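Local coordinates for protein (S)-2-haloacid dehalogenase 4A (Burkholderia cepacia, PDB 2NO4) that catalyses the hydrolytic dehalogenation of short-chain (S)-2-haloalkanoic acids to (R)-2-hydroxyalkanoic acids, inverting the configuration of the carbon that carried the halogen, at residues K116-G121 and V147-L152; L157-Y160 and P164-Y167; Y57-T62 and N187-G192. All blocks are in the same frame, centred on the assembly; numbering follows the deposited sequence.

How the interactions relate
All three contacts belong to the HAD-type fold, whose core is a six-stranded parallel sheet flanked by helices. Interaction 3 pairs segments 125 residues apart, on helices 43-63 and 188-197, and the segments of interactions 1 and 2 fall between them in sequence. Interaction 1 closes before interaction 2 opens: strand 150-153, the edge of the sheet, leads through a loop into helix 164-174. Interactions 2 and 3 touch, their centres about 11 Å apart, through Tyr167 OH and Asp190 OD1 (2.6 Å) and through Tyr160 packed on helix 43-63, near residues thought important for catalysis. From centre to centre, interaction 1 lies about 22 Å from interaction 2 and 25 Å from interaction 3.

Interaction 1 (K116-G121 and V147-L152); sequences KLKSAG and VLDSCL. With SO4 (sulfate ion), chain M.
Lys118, near the end of helix 110-119, lays its side chain over the turn that leads into edge strand 150-153 and meets Asp149 there. The closer-packed part is the inner one. Methylene CD of Lys118 lies 3.6 Å from the carbonyl O of Val147, an oxygen that the contact buries and that has no polar partner in the model. Behind it Val147 is buried against Leu114 and Glu115 of the same helix, while the CB of Leu148 points away from residues 116-121 and its side chain packs on Leu114, Val124 and Ile126.

The outer part is looser. Bends at chi3 (130°) and chi4 (98°) carry the ammonium group of Lys118 across to Asp149, where NZ and OD1 form a salt bridge of 3.3 Å, weak as a hydrogen bond. A water bridges the same two groups: it accepts from Lys118 NZ at 3.1 Å and donates to Asp149 OD1 at 2.6 Å. The other carboxylate oxygen, OD2, is held by the backbone N of Val124 on the neighbouring strand. Past Lys118 the helix ends in a Schellman motif at Gly121, and Lys116 NZ hydrogen-bonds to O2 of a sulfate, probably from the crystallisation liquor (3.1 Å).

Asp149 therefore has one oxygen tied to the sheet and the other facing the helix, partly through water. Such a hydrated ion pair at the exposed margin of the contact probably adds only modestly to the packing of the helix end on the turn before the strand.

Interaction 2 (L157-Y160 and P164-Y167); sequences LKIY and PRIY
The loop that leaves edge strand 150-153 of the HAD core folds back on the helix that follows it, and Ile159 and Arg165 make the main touch. CD1 of Ile159 sits over the centre of one face of the Arg165 guanidinium, 3.5 Å from CZ, with the two side chains at about a right angle. Bends at chi2 (109°) and chi3 (105°) bring the arginine's flat end round over the methyl group, and NH1 has its salt bridge with Asp163, two residues earlier in the chain.

Leu157, two residues before Ile159 in the loop, has its CD1 3.4 Å from the carbonyl O of Arg165 and 4.1 Å from CB of the same residue. Deeper in, CD1 of Ile166 comes to 4.0 Å from Ile159 O, a carbonyl buried here without a polar partner in the model. CG2 of Ile166 also covers one face of the Tyr167 ring. Tyr160 points away from helix 164-174 at its CB; its ring packs on Ser58 and Thr62 of helix 43-63, and its hydroxyl bonds to Ala68 O.

This is the strand-loop-helix connection of a Rossmann-like sheet, here carrying Lys161 and Tyr167, both thought important for catalysis.

Interaction 3 (Y57-T62 and N187-G192); sequences YSWTRT and NAWDLG. With SO4 (sulfate ion), chain K.
Trp189 presents one face of its indole to the edge of Trp59, while its opposite face is covered by CB of Asn187 and CB of Asp190, 3.4 and 3.6 Å from the plane, both lying nearer the ring's border than its centre. The pair is T-shaped: the six-membered ring of Trp59 and the five-membered ring of Trp189 have centroids 4.8 Å apart and planes at 74°. CZ2 of Trp59 is the leading atom, 3.6 Å from CD2 of Trp189, and NE1 of Trp59 passes 4.0 Å from CE3 of Trp189. A chi1 of 48° puts CG of Trp189 between its own backbone N and carbonyl carbon, which folds the indole back over its neighbours while it faces helix 43-63.

On that helix Arg61 leads away to a sulfate, probably from the crystallisation liquor, with nearly straight bonds from NH1 to O3 and from NH2 to O4, 2.9 Å each; NH2 is also paired with Glu76. Trp59 packs against Thr60 of the second subunit, so this part of the helix belongs to the dimer interface. At the start of helix 188-197, Asp190 pairs with Lys161.

CZ2 thus directs its C-H at the five-membered ring of Trp189, a buried CH-pi contact with no charged or hydrogen-bonded pair between the two segments. It probably helps set the tilt of the Trp189 ring beside substrate-binding Asn129.

Interaction 1 (K116-G121 and V147-L152)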
ATOM      1  N   LYS B 116     -15.826   8.838  28.302  1.00 27.57           N
ATOM      2  CA  LYS B 116     -16.053  10.299  28.477  1.00 28.77           C
ATOM      3  C   LYS B 116     -16.880  10.855  27.315  1.00 30.33           C
ATOM      4  O   LYS B 116     -17.841  11.616  27.513  1.00 29.05           O
ATOM      5  CB  LYS B 116     -14.727  11.070  28.593  1.00 28.99           C
ATOM      6  CG  LYS B 116     -13.858  10.767  29.836  1.00 28.25           C
ATOM      7  CD  LYS B 116     -12.631  11.721  29.864  1.00 28.28           C
ATOM      8  CE  LYS B 116     -11.579  11.396  30.923  1.00 29.51           C
ATOM      9  NZ  LYS B 116     -12.227  11.468  32.250  1.00 33.73           N
ATOM     10  N   LEU B 117     -16.520  10.451  26.092  1.00 29.11           N
ATOM     11  CA  LEU B 117     -17.246  10.889  24.899  1.00 29.26           C
ATOM     12  C   LEU B 117     -18.682  10.391  24.893  1.00 30.94           C
ATOM     13  O   LEU B 117     -19.588  11.118  24.504  1.00 30.70           O
ATOM     14  CB  LEU B 117     -16.523  10.426  23.616  1.00 28.11           C
ATOM     15  CG  LEU B 117     -15.188  11.125  23.351  1.00 27.29           C
ATOM     16  CD1 LEU B 117     -14.496  10.557  22.086  1.00 27.23           C
ATOM     17  CD2 LEU B 117     -15.369  12.640  23.240  1.00 26.05           C
ATOM     18  N   LYS B 118     -18.890   9.147  25.301  1.00 32.20           N
ATOM     19  CA  LYS B 118     -20.251   8.610  25.355  1.00 37.59           C
ATOM     20  C   LYS B 118     -21.083   9.363  26.430  1.00 38.51           C
ATOM     21  O   LYS B 118     -22.277   9.614  26.224  1.00 37.22           O
ATOM     22  CB  LYS B 118     -20.192   7.121  25.631  1.00 41.32           C
ATOM     23  CG  LYS B 118     -21.231   6.276  24.917  1.00 46.30           C
ATOM     24  CD  LYS B 118     -20.979   4.797  25.289  1.00 48.63           C
ATOM     25  CE  LYS B 118     -22.250   4.089  25.749  1.00 50.60           C
ATOM     26  NZ  LYS B 118     -22.893   3.295  24.662  1.00 52.00           N
ATOM     27  N   SER B 119     -20.422   9.775  27.521  1.00 38.86           N
ATOM     28  CA  SER B 119     -21.039  10.566  28.608  1.00 40.27           C
ATOM     29  C   SER B 119     -21.409  11.968  28.138  1.00 39.59           C
ATOM     30  O   SER B 119     -22.381  12.540  28.622  1.00 42.00           O
ATOM     31  CB  SER B 119     -20.121  10.643  29.862  1.00 39.39           C
ATOM     32  OG  SER B 119     -19.200  11.769  29.837  1.00 38.57           O
ATOM     33  N   ALA B 120     -20.639  12.531  27.214  1.00 36.54           N
ATOM     34  CA  ALA B 120     -20.972  13.838  26.644  1.00 34.56           C
ATOM     35  C   ALA B 120     -22.128  13.771  25.619  1.00 34.80           C
ATOM     36  O   ALA B 120     -22.477  14.784  25.010  1.00 35.78           O
ATOM     37  CB  ALA B 120     -19.727  14.504  26.050  1.00 34.11           C
ATOM     38  N   GLY B 121     -22.725  12.592  25.444  1.00 32.06           N
ATOM     39  CA  GLY B 121     -23.827  12.417  24.495  1.00 33.20           C
ATOM     40  C   GLY B 121     -23.518  12.254  22.994  1.00 34.37           C
ATOM     41  O   GLY B 121     -24.428  12.344  22.170  1.00 34.87           O
ATOM     42  N   VAL B 147     -18.289   0.651  25.626  1.00 43.76           N
ATOM     43  CA  VAL B 147     -18.123   2.082  25.426  1.00 43.34           C
ATOM     44  C   VAL B 147     -18.435   2.492  23.985  1.00 42.70           C
ATOM     45  O   VAL B 147     -18.053   3.598  23.570  1.00 41.66           O
ATOM     46  CB  VAL B 147     -16.726   2.598  25.927  1.00 43.23           C
ATOM     47  CG1 VAL B 147     -16.610   2.393  27.415  1.00 44.51           C
ATOM     48  CG2 VAL B 147     -15.549   1.897  25.226  1.00 43.59           C
ATOM     49  N   LEU B 148     -19.150   1.617  23.253  1.00 37.64           N
ATOM     50  CA  LEU B 148     -19.458   1.828  21.822  1.00 37.83           C
ATOM     51  C   LEU B 148     -20.950   1.737  21.469  1.00 37.61           C
ATOM     52  O   LEU B 148     -21.645   0.818  21.915  1.00 37.94           O
ATOM     53  CB  LEU B 148     -18.713   0.808  20.953  1.00 35.27           C
ATOM     54  CG  LEU B 148     -17.196   0.873  20.862  1.00 36.93           C
ATOM     55  CD1 LEU B 148     -16.725  -0.371  20.115  1.00 37.44           C
ATOM     56  CD2 LEU B 148     -16.718   2.158  20.188  1.00 35.41           C
ATOM     57  N   ASP B 149     -21.425   2.663  20.637  1.00 36.31           N
ATOM     58  CA  ASP B 149     -22.776   2.599  20.109  1.00 36.38           C
ATOM     59  C   ASP B 149     -22.889   1.670  18.910  1.00 37.11           C
ATOM     60  O   ASP B 149     -23.918   1.027  18.703  1.00 39.25           O
ATOM     61  CB  ASP B 149     -23.274   4.004  19.734  1.00 37.05           C
ATOM     62  CG  ASP B 149     -23.456   4.891  20.952  1.00 39.93           C
ATOM     63  OD1 ASP B 149     -24.160   4.438  21.893  1.00 41.85           O
ATOM     64  OD2 ASP B 149     -22.880   6.013  20.999  1.00 38.84           O
ATOM     65  N   SER B 150     -21.833   1.600  18.110  1.00 34.69           N
ATOM     66  CA  SER B 150     -21.907   0.941  16.823  1.00 35.17           C
ATOM     67  C   SER B 150     -20.496   0.581  16.332  1.00 34.34           C
ATOM     68  O   SER B 150     -19.515   1.261  16.626  1.00 31.28           O
ATOM     69  CB  SER B 150     -22.645   1.842  15.824  1.00 36.59           C
ATOM     70  OG  SER B 150     -22.528   1.373  14.492  1.00 41.45           O
ATOM     71  N   CYS B 151     -20.411  -0.527  15.610  1.00 34.62           N
ATOM     72  CA  CYS B 151     -19.158  -0.974  15.054  1.00 32.46           C
ATOM     73  C   CYS B 151     -19.451  -1.333  13.610  1.00 31.11           C
ATOM     74  O   CYS B 151     -20.160  -2.318  13.314  1.00 27.27           O
ATOM     75  CB  CYS B 151     -18.628  -2.163  15.854  1.00 33.55           C
ATOM     76  SG  CYS B 151     -17.011  -2.773  15.296  1.00 40.67           S
ATOM     77  N   LEU B 152     -18.905  -0.515  12.712  1.00 29.82           N
ATOM     78  CA  LEU B 152     -19.130  -0.647  11.268  1.00 27.74           C
ATOM     79  C   LEU B 152     -17.894  -1.233  10.567  1.00 28.32           C
ATOM     80  O   LEU B 152     -16.755  -0.851  10.857  1.00 23.97           O
ATOM     81  CB  LEU B 152     -19.556   0.696  10.700  1.00 27.74           C
ATOM     82  CG  LEU B 152     -20.832   1.209  11.382  1.00 29.13           C
ATOM     83  CD1 LEU B 152     -21.153   2.612  10.949  1.00 29.77           C
ATOM     84  CD2 LEU B 152     -22.014   0.266  11.097  1.00 30.10           C
TER
HETATM   85  S   SO4 M1012      -8.485  11.107  34.460  1.00 58.65           S
HETATM   86  O1  SO4 M1012      -7.627  12.035  35.202  1.00 59.18           O
HETATM   87  O2  SO4 M1012      -9.725  11.784  34.057  1.00 58.08           O
HETATM   88  O3  SO4 M1012      -7.639  10.524  33.409  1.00 59.06           O
HETATM   89  O4  SO4 M1012      -8.922   9.970  35.250  1.00 61.05           O
HETATM   90  O   HOH W   1     -24.235   5.999  23.998  1.00 58.01           O

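Interaction 2 (L157-Y160 and P164-Y167)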
ATOM      1  N   LEU B 157     -19.699  -3.993   3.048  1.00 32.37           N
ATOM      2  CA  LEU B 157     -19.775  -3.513   1.659  1.00 32.19           C
ATOM      3  C   LEU B 157     -18.811  -4.236   0.737  1.00 29.76           C
ATOM      4  O   LEU B 157     -18.921  -4.108  -0.476  1.00 28.25           O
ATOM      5  CB  LEU B 157     -19.410  -2.015   1.566  1.00 35.29           C
ATOM      6  CG  LEU B 157     -20.328  -0.948   2.115  1.00 41.75           C
ATOM      7  CD1 LEU B 157     -19.955   0.379   1.440  1.00 43.02           C
ATOM      8  CD2 LEU B 157     -21.784  -1.305   1.869  1.00 42.85           C
ATOM      9  N   LYS B 158     -17.831  -4.929   1.318  1.00 26.63           N
ATOM     10  CA  LYS B 158     -16.777  -5.609   0.557  1.00 28.32           C
ATOM     11  C   LYS B 158     -15.906  -4.619  -0.238  1.00 27.06           C
ATOM     12  O   LYS B 158     -15.532  -4.858  -1.377  1.00 27.11           O
ATOM     13  CB  LYS B 158     -17.340  -6.760  -0.309  1.00 30.54           C
ATOM     14  CG  LYS B 158     -17.990  -7.863   0.569  1.00 31.05           C
ATOM     15  CD  LYS B 158     -18.310  -9.135  -0.216  1.00 33.51           C
ATOM     16  CE  LYS B 158     -19.300 -10.045   0.587  1.00 35.79           C
ATOM     17  NZ  LYS B 158     -19.096  -9.970   2.113  1.00 40.64           N
ATOM     18  N   ILE B 159     -15.567  -3.525   0.436  1.00 27.17           N
ATOM     19  CA  ILE B 159     -14.858  -2.369  -0.097  1.00 27.42           C
ATOM     20  C   ILE B 159     -14.019  -1.786   1.057  1.00 25.51           C
ATOM     21  O   ILE B 159     -14.571  -1.454   2.099  1.00 25.56           O
ATOM     22  CB  ILE B 159     -15.865  -1.279  -0.542  1.00 29.52           C
ATOM     23  CG1 ILE B 159     -16.667  -1.737  -1.769  1.00 30.65           C
ATOM     24  CG2 ILE B 159     -15.131   0.035  -0.911  1.00 30.82           C
ATOM     25  CD1 ILE B 159     -17.778  -0.789  -2.083  1.00 33.69           C
ATOM     26  N   TYR B 160     -12.707  -1.650   0.857  1.00 23.69           N
ATOM     27  CA  TYR B 160     -11.817  -1.157   1.914  1.00 23.32           C
ATOM     28  C   TYR B 160     -11.596   0.354   1.880  1.00 20.71           C
ATOM     29  O   TYR B 160     -11.771   0.987   0.847  1.00 19.68           O
ATOM     30  CB  TYR B 160     -10.474  -1.880   1.815  1.00 22.62           C
ATOM     31  CG  TYR B 160     -10.506  -3.297   2.350  1.00 24.77           C
ATOM     32  CD1 TYR B 160     -10.257  -4.382   1.514  1.00 22.88           C
ATOM     33  CD2 TYR B 160     -10.749  -3.544   3.715  1.00 21.50           C
ATOM     34  CE1 TYR B 160     -10.236  -5.671   2.025  1.00 24.74           C
ATOM     35  CE2 TYR B 160     -10.717  -4.828   4.218  1.00 23.36           C
ATOM     36  CZ  TYR B 160     -10.471  -5.870   3.376  1.00 22.93           C
ATOM     37  OH  TYR B 160     -10.469  -7.131   3.862  1.00 25.03           O
ATOM     38  N   PRO B 164     -14.298   6.173  -0.876  1.00 24.44           N
ATOM     39  CA  PRO B 164     -15.339   6.950  -0.191  1.00 25.77           C
ATOM     40  C   PRO B 164     -16.614   6.169   0.193  1.00 27.15           C
ATOM     41  O   PRO B 164     -17.291   6.580   1.143  1.00 27.55           O
ATOM     42  CB  PRO B 164     -15.655   8.070  -1.184  1.00 24.72           C
ATOM     43  CG  PRO B 164     -15.192   7.487  -2.591  1.00 23.24           C
ATOM     44  CD  PRO B 164     -13.962   6.753  -2.194  1.00 22.63           C
ATOM     45  N   ARG B 165     -16.946   5.089  -0.516  1.00 25.59           N
ATOM     46  CA  ARG B 165     -18.163   4.334  -0.159  1.00 26.23           C
ATOM     47  C   ARG B 165     -18.171   3.825   1.279  1.00 25.90           C
ATOM     48  O   ARG B 165     -19.241   3.704   1.865  1.00 25.21           O
ATOM     49  CB  ARG B 165     -18.467   3.172  -1.130  1.00 26.87           C
ATOM     50  CG  ARG B 165     -18.701   3.616  -2.586  1.00 30.12           C
ATOM     51  CD  ARG B 165     -17.511   3.166  -3.415  1.00 34.09           C
ATOM     52  NE  ARG B 165     -17.879   2.039  -4.200  1.00 35.68           N
ATOM     53  CZ  ARG B 165     -17.089   1.215  -4.879  1.00 34.98           C
ATOM     54  NH1 ARG B 165     -15.756   1.245  -4.863  1.00 31.21           N
ATOM     55  NH2 ARG B 165     -17.711   0.281  -5.559  1.00 36.09           N
ATOM     56  N   ILE B 166     -16.997   3.529   1.852  1.00 24.22           N
ATOM     57  CA  ILE B 166     -16.945   3.092   3.249  1.00 25.64           C
ATOM     58  C   ILE B 166     -17.273   4.198   4.275  1.00 24.17           C
ATOM     59  O   ILE B 166     -17.949   3.931   5.276  1.00 23.73           O
ATOM     60  CB  ILE B 166     -15.659   2.300   3.621  1.00 25.21           C
ATOM     61  CG1 ILE B 166     -15.872   1.598   4.976  1.00 26.60           C
ATOM     62  CG2 ILE B 166     -14.432   3.229   3.629  1.00 25.02           C
ATOM     63  CD1 ILE B 166     -14.670   0.737   5.463  1.00 29.14           C
ATOM     64  N   TYR B 167     -16.799   5.422   4.032  1.00 22.99           N
ATOM     65  CA  TYR B 167     -17.158   6.580   4.847  1.00 24.89           C
ATOM     66  C   TYR B 167     -18.654   6.913   4.689  1.00 24.22           C
ATOM     67  O   TYR B 167     -19.311   7.276   5.664  1.00 26.27           O
ATOM     68  CB  TYR B 167     -16.251   7.795   4.523  1.00 21.97           C
ATOM     69  CG  TYR B 167     -14.773   7.416   4.627  1.00 23.33           C
ATOM     70  CD1 TYR B 167     -14.214   7.069   5.874  1.00 20.75           C
ATOM     71  CD2 TYR B 167     -13.956   7.359   3.488  1.00 22.48           C
ATOM     72  CE1 TYR B 167     -12.869   6.698   5.997  1.00 19.57           C
ATOM     73  CE2 TYR B 167     -12.587   6.968   3.599  1.00 23.08           C
ATOM     74  CZ  TYR B 167     -12.063   6.654   4.870  1.00 22.07           C
ATOM     75  OH  TYR B 167     -10.752   6.258   5.033  1.00 22.16           O
TER

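Interaction 3 (Y57-T62 and N187-G192)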
ATOM      1  N   TYR B  57      -2.458  -5.374   0.729  1.00 20.13           N
ATOM      2  CA  TYR B  57      -3.487  -6.308   0.241  1.00 19.45           C
ATOM      3  C   TYR B  57      -4.864  -5.688   0.241  1.00 20.72           C
ATOM      4  O   TYR B  57      -5.633  -5.928  -0.668  1.00 21.27           O
ATOM      5  CB  TYR B  57      -3.516  -7.652   1.018  1.00 19.42           C
ATOM      6  CG  TYR B  57      -2.250  -8.452   0.895  1.00 20.42           C
ATOM      7  CD1 TYR B  57      -1.338  -8.217  -0.146  1.00 20.01           C
ATOM      8  CD2 TYR B  57      -1.929  -9.424   1.860  1.00 22.18           C
ATOM      9  CE1 TYR B  57      -0.108  -8.992  -0.226  1.00 19.65           C
ATOM     10  CE2 TYR B  57      -0.736 -10.210   1.788  1.00 19.72           C
ATOM     11  CZ  TYR B  57       0.150  -9.987   0.766  1.00 21.81           C
ATOM     12  OH  TYR B  57       1.293 -10.790   0.733  1.00 22.60           O
ATOM     13  N   SER B  58      -5.176  -4.895   1.265  1.00 21.21           N
ATOM     14  CA  SER B  58      -6.470  -4.254   1.327  1.00 20.24           C
ATOM     15  C   SER B  58      -6.651  -3.223   0.193  1.00 20.93           C
ATOM     16  O   SER B  58      -7.708  -3.157  -0.393  1.00 22.68           O
ATOM     17  CB  SER B  58      -6.731  -3.665   2.738  1.00 20.91           C
ATOM     18  OG  SER B  58      -6.113  -2.370   2.918  1.00 20.86           O
ATOM     19  N   TRP B  59      -5.612  -2.436  -0.128  1.00 20.85           N
ATOM     20  CA  TRP B  59      -5.703  -1.444  -1.180  1.00 18.42           C
ATOM     21  C   TRP B  59      -5.716  -2.090  -2.579  1.00 20.58           C
ATOM     22  O   TRP B  59      -6.569  -1.763  -3.391  1.00 18.49           O
ATOM     23  CB  TRP B  59      -4.580  -0.411  -1.054  1.00 21.30           C
ATOM     24  CG  TRP B  59      -4.544   0.274   0.298  1.00 20.77           C
ATOM     25  CD1 TRP B  59      -5.613   0.689   1.056  1.00 20.66           C
ATOM     26  CD2 TRP B  59      -3.373   0.618   1.042  1.00 21.42           C
ATOM     27  NE1 TRP B  59      -5.172   1.281   2.222  1.00 21.83           N
ATOM     28  CE2 TRP B  59      -3.806   1.250   2.241  1.00 21.13           C
ATOM     29  CE3 TRP B  59      -1.978   0.464   0.804  1.00 19.70           C
ATOM     30  CZ2 TRP B  59      -2.910   1.705   3.220  1.00 21.09           C
ATOM     31  CZ3 TRP B  59      -1.087   0.917   1.779  1.00 19.53           C
ATOM     32  CH2 TRP B  59      -1.554   1.542   2.963  1.00 20.60           C
ATOM     33  N   THR B  60      -4.782  -3.001  -2.857  1.00 19.38           N
ATOM     34  CA  THR B  60      -4.641  -3.505  -4.209  1.00 21.77           C
ATOM     35  C   THR B  60      -5.834  -4.428  -4.587  1.00 19.63           C
ATOM     36  O   THR B  60      -6.265  -4.414  -5.725  1.00 20.54           O
ATOM     37  CB  THR B  60      -3.307  -4.216  -4.418  1.00 20.29           C
ATOM     38  OG1 THR B  60      -3.240  -5.310  -3.514  1.00 21.14           O
ATOM     39  CG2 THR B  60      -2.113  -3.225  -4.141  1.00 17.76           C
ATOM     40  N   ARG B  61      -6.312  -5.225  -3.637  1.00 21.01           N
ATOM     41  CA  ARG B  61      -7.463  -6.113  -3.872  1.00 21.47           C
ATOM     42  C   ARG B  61      -8.742  -5.340  -4.142  1.00 22.25           C
ATOM     43  O   ARG B  61      -9.547  -5.730  -4.991  1.00 21.31           O
ATOM     44  CB  ARG B  61      -7.670  -7.040  -2.691  1.00 20.42           C
ATOM     45  CG  ARG B  61      -6.774  -8.265  -2.713  1.00 21.79           C
ATOM     46  CD  ARG B  61      -6.991  -9.002  -1.379  1.00 20.35           C
ATOM     47  NE  ARG B  61      -6.383 -10.346  -1.304  1.00 24.71           N
ATOM     48  CZ  ARG B  61      -6.957 -11.479  -1.715  1.00 25.00           C
ATOM     49  NH1 ARG B  61      -8.127 -11.456  -2.370  1.00 23.86           N
ATOM     50  NH2 ARG B  61      -6.321 -12.623  -1.519  1.00 24.25           N
ATOM     51  N   THR B  62      -8.929  -4.208  -3.479  1.00 22.31           N
ATOM     52  CA  THR B  62     -10.070  -3.393  -3.898  1.00 24.05           C
ATOM     53  C   THR B  62      -9.918  -2.766  -5.274  1.00 24.22           C
ATOM     54  O   THR B  62     -10.881  -2.752  -6.066  1.00 19.84           O
ATOM     55  CB  THR B  62     -10.828  -2.539  -2.780  1.00 26.58           C
ATOM     56  OG1 THR B  62     -11.163  -1.201  -3.214  1.00 30.21           O
ATOM     57  CG2 THR B  62     -10.245  -2.601  -1.471  1.00 20.26           C
ATOM     58  N   ASN B 187      -3.951   6.547  11.257  1.00 21.34           N
ATOM     59  CA  ASN B 187      -3.481   6.170   9.911  1.00 22.52           C
ATOM     60  C   ASN B 187      -3.688   7.303   8.942  1.00 21.16           C
ATOM     61  O   ASN B 187      -4.818   7.654   8.675  1.00 22.17           O
ATOM     62  CB  ASN B 187      -4.222   4.907   9.434  1.00 22.85           C
ATOM     63  CG  ASN B 187      -4.014   3.738  10.392  1.00 27.55           C
ATOM     64  OD1 ASN B 187      -2.888   3.464  10.798  1.00 29.28           O
ATOM     65  ND2 ASN B 187      -5.091   3.101  10.806  1.00 28.50           N
ATOM     66  N   ALA B 188      -2.591   7.882   8.450  1.00 21.27           N
ATOM     67  CA  ALA B 188      -2.651   9.051   7.572  1.00 21.92           C
ATOM     68  C   ALA B 188      -3.477   8.857   6.291  1.00 20.47           C
ATOM     69  O   ALA B 188      -4.136   9.787   5.866  1.00 18.19           O
ATOM     70  CB  ALA B 188      -1.225   9.576   7.246  1.00 21.87           C
ATOM     71  N   TRP B 189      -3.441   7.654   5.693  1.00 19.23           N
ATOM     72  CA  TRP B 189      -4.194   7.343   4.470  1.00 19.99           C
ATOM     73  C   TRP B 189      -5.738   7.348   4.753  1.00 20.06           C
ATOM     74  O   TRP B 189      -6.534   7.716   3.916  1.00 19.38           O
ATOM     75  CB  TRP B 189      -3.715   5.976   3.869  1.00 21.08           C
ATOM     76  CG  TRP B 189      -3.620   4.868   4.858  1.00 20.28           C
ATOM     77  CD1 TRP B 189      -2.502   4.498   5.545  1.00 19.27           C
ATOM     78  CD2 TRP B 189      -4.692   4.022   5.348  1.00 20.84           C
ATOM     79  NE1 TRP B 189      -2.790   3.486   6.418  1.00 20.64           N
ATOM     80  CE2 TRP B 189      -4.120   3.164   6.324  1.00 21.41           C
ATOM     81  CE3 TRP B 189      -6.070   3.901   5.051  1.00 22.37           C
ATOM     82  CZ2 TRP B 189      -4.873   2.195   7.044  1.00 22.80           C
ATOM     83  CZ3 TRP B 189      -6.837   2.914   5.782  1.00 21.31           C
ATOM     84  CH2 TRP B 189      -6.221   2.081   6.749  1.00 22.36           C
ATOM     85  N   ASP B 190      -6.100   6.938   5.954  1.00 17.88           N
ATOM     86  CA  ASP B 190      -7.468   6.849   6.429  1.00 21.09           C
ATOM     87  C   ASP B 190      -7.986   8.265   6.713  1.00 20.77           C
ATOM     88  O   ASP B 190      -9.110   8.601   6.328  1.00 23.68           O
ATOM     89  CB  ASP B 190      -7.474   5.974   7.690  1.00 22.71           C
ATOM     90  CG  ASP B 190      -8.886   5.617   8.188  1.00 27.05           C
ATOM     91  OD1 ASP B 190      -9.879   5.718   7.418  1.00 24.50           O
ATOM     92  OD2 ASP B 190      -8.966   5.215   9.388  1.00 30.18           O
ATOM     93  N   LEU B 191      -7.170   9.096   7.356  1.00 22.28           N
ATOM     94  CA  LEU B 191      -7.475  10.540   7.498  1.00 23.25           C
ATOM     95  C   LEU B 191      -7.587  11.238   6.121  1.00 22.23           C
ATOM     96  O   LEU B 191      -8.417  12.101   5.945  1.00 25.00           O
ATOM     97  CB  LEU B 191      -6.461  11.261   8.402  1.00 21.62           C
ATOM     98  CG  LEU B 191      -6.398  10.661   9.821  1.00 22.71           C
ATOM     99  CD1 LEU B 191      -5.006  10.883  10.392  1.00 23.55           C
ATOM    100  CD2 LEU B 191      -7.505  11.222  10.721  1.00 22.33           C
ATOM    101  N   GLY B 192      -6.720  10.880   5.182  1.00 22.68           N
ATOM    102  CA  GLY B 192      -6.785  11.422   3.830  1.00 23.98           C
ATOM    103  C   GLY B 192      -8.111  11.101   3.170  1.00 23.30           C
ATOM    104  O   GLY B 192      -8.769  12.000   2.677  1.00 22.16           O
TER
HETATM  105  S   SO4 K1007      -9.074 -15.142  -2.709  1.00 30.86           S
HETATM  106  O1  SO4 K1007      -9.836 -15.595  -1.574  1.00 31.33           O
HETATM  107  O2  SO4 K1007      -9.183 -16.092  -3.824  1.00 32.78           O
HETATM  108  O3  SO4 K1007      -9.575 -13.865  -3.175  1.00 30.24           O
HETATM  109  O4  SO4 K1007      -7.647 -15.075  -2.279  1.00 32.76           O